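Local coordinates for muconate cycloisomerase (Azorhizobium caulinodans, PDB 3MY9), which belongs to the enolase superfamily, pairing an N-terminal capping domain with a magnesium-binding, TIM-barrel-like C-terminal domain, at residues R10-L15 against L39-S44. Numbering follows the deposited sequence.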
# COMPACT_ATOMS: atom_id res chain seq x y z
N ARG A 10 -17.20 39.24 -34.87
CA ARG A 10 -17.92 38.22 -35.65
C ARG A 10 -17.07 37.01 -35.95
O ARG A 10 -15.84 37.07 -35.91
CB ARG A 10 -18.41 38.79 -36.98
CG ARG A 10 -17.32 39.28 -37.91
CD ARG A 10 -17.90 39.71 -39.25
NE ARG A 10 -16.91 40.38 -40.09
CZ ARG A 10 -16.52 41.65 -39.95
NH1 ARG A 10 -17.00 42.42 -38.98
NH2 ARG A 10 -15.61 42.16 -40.79
N ILE A 11 -17.73 35.90 -36.26
CA ILE A 11 -17.05 34.72 -36.75
C ILE A 11 -17.65 34.25 -38.07
O ILE A 11 -18.78 34.61 -38.42
CB ILE A 11 -17.04 33.57 -35.72
CG1 ILE A 11 -18.45 33.03 -35.47
CG2 ILE A 11 -16.40 34.03 -34.41
CD1 ILE A 11 -18.50 31.88 -34.50
N ARG A 12 -16.85 33.48 -38.80
CA ARG A 12 -17.30 32.67 -39.91
C ARG A 12 -16.77 31.26 -39.68
O ARG A 12 -15.58 31.07 -39.40
CB ARG A 12 -16.75 33.18 -41.24
CG ARG A 12 -17.00 34.64 -41.54
CD ARG A 12 -16.96 34.87 -43.04
NE ARG A 12 -16.62 36.24 -43.41
CZ ARG A 12 -15.46 36.64 -43.96
NH1 ARG A 12 -14.47 35.78 -44.21
NH2 ARG A 12 -15.30 37.93 -44.26
N ILE A 13 -17.65 30.27 -39.77
CA ILE A 13 -17.26 28.87 -39.66
C ILE A 13 -17.35 28.28 -41.07
O ILE A 13 -18.38 28.44 -41.75
CB ILE A 13 -18.18 28.10 -38.71
CG1 ILE A 13 -18.21 28.78 -37.33
CG2 ILE A 13 -17.73 26.65 -38.57
CD1 ILE A 13 -19.41 28.41 -36.49
N PHE A 14 -16.28 27.61 -41.50
CA PHE A 14 -16.22 27.02 -42.83
C PHE A 14 -16.04 25.52 -42.74
O PHE A 14 -15.12 25.05 -42.05
CB PHE A 14 -15.05 27.58 -43.63
CG PHE A 14 -15.14 29.05 -43.90
CD1 PHE A 14 -15.70 29.51 -45.08
CD2 PHE A 14 -14.66 29.98 -42.99
CE1 PHE A 14 -15.78 30.86 -45.35
CE2 PHE A 14 -14.74 31.34 -43.25
CZ PHE A 14 -15.29 31.78 -44.44
N LEU A 15 -16.91 24.77 -43.40
CA LEU A 15 -16.67 23.35 -43.63
C LEU A 15 -16.02 23.29 -45.01
O LEU A 15 -16.64 23.71 -46.00
CB LEU A 15 -17.97 22.54 -43.59
CG LEU A 15 -17.84 21.02 -43.39
CD1 LEU A 15 -19.20 20.33 -43.31
CD2 LEU A 15 -17.01 20.41 -44.50
N LEU A 39 -12.79 25.05 -40.30
CA LEU A 39 -11.98 26.23 -40.09
C LEU A 39 -12.86 27.35 -39.54
O LEU A 39 -14.00 27.52 -39.96
CB LEU A 39 -11.32 26.67 -41.39
CG LEU A 39 -10.83 25.55 -42.30
CD1 LEU A 39 -10.48 26.14 -43.66
CD2 LEU A 39 -9.66 24.80 -41.68
N LEU A 40 -12.31 28.09 -38.59
CA LEU A 40 -13.01 29.18 -37.92
C LEU A 40 -12.21 30.44 -38.14
O LEU A 40 -11.00 30.46 -37.91
CB LEU A 40 -13.09 28.88 -36.41
CG LEU A 40 -13.56 29.99 -35.46
CD1 LEU A 40 -15.07 30.12 -35.48
CD2 LEU A 40 -13.05 29.71 -34.04
N GLU A 41 -12.88 31.49 -38.59
CA GLU A 41 -12.24 32.79 -38.73
C GLU A 41 -12.88 33.72 -37.72
O GLU A 41 -14.09 33.94 -37.75
CB GLU A 41 -12.45 33.34 -40.15
CG GLU A 41 -11.73 34.68 -40.40
CD GLU A 41 -12.37 35.50 -41.53
OE1 GLU A 41 -13.62 35.54 -41.61
OE2 GLU A 41 -11.63 36.13 -42.32
N VAL A 42 -12.07 34.29 -36.85
CA VAL A 42 -12.58 35.26 -35.88
C VAL A 42 -12.06 36.64 -36.21
O VAL A 42 -10.92 36.79 -36.64
CB VAL A 42 -12.20 34.86 -34.45
CG1 VAL A 42 -12.88 35.80 -33.45
CG2 VAL A 42 -12.62 33.43 -34.20
N THR A 43 -12.91 37.65 -36.04
CA THR A 43 -12.58 39.02 -36.38
C THR A 43 -12.88 39.96 -35.22
O THR A 43 -14.00 39.98 -34.72
CB THR A 43 -13.35 39.47 -37.63
OG1 THR A 43 -13.27 38.45 -38.65
CG2 THR A 43 -12.80 40.80 -38.16
N SER A 44 -11.90 40.74 -34.80
CA SER A 44 -12.07 41.66 -33.66
C SER A 44 -12.78 42.95 -34.05
O SER A 44 -12.89 43.28 -35.24
CB SER A 44 -10.72 42.04 -33.07
OG SER A 44 -10.05 42.93 -33.95
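Leu39 faces Phe14 in a hydrogen-bonded antiparallel pair: its O accepts the Phe14 N-H (2.8 Å) and its N-H goes back to Phe14 O. The same carbonyl oxygen lies at the edge of the Phe14 ring, in its plane. Leu40, on the other face, lays CD1 against both isoleucines, 3.9 Å from Ile13 CG1 and 4.0 Å from Ile11 CD1. Glu41 pairs with Arg12 through two backbone bonds, the one from Glu41 N to Arg12 O almost straight at 174°. Their side chains run alongside each other, and with CG anti to the backbone N (chi1 -177°) the glutamate brings OE1 to 2.7 Å from Arg12 NH1. This salt bridge rests on charge alone, because OE1 sits over a face of the guanidinium, whose plane is turned 48° from the carboxylate. Val42 returns to the isoleucine face, where its CG2 meets Ile11 CG2 at 3.8 Å. Thr43 pairs with Arg10, its N bonded to Arg10 O (3.0 Å), while CG2 lies over the rim of the Arg10 guanidinium. Strand 49-54 completes the antiparallel three-stranded meander 8-21, 35-44, 49-54 of the N-terminal capping domain; its Trp51 touches Phe14 and Glu41. Against the aliphatic face, helix 64-79 packs on Ile11 and Ile13, and helix 102-120 on Leu40 and Val42.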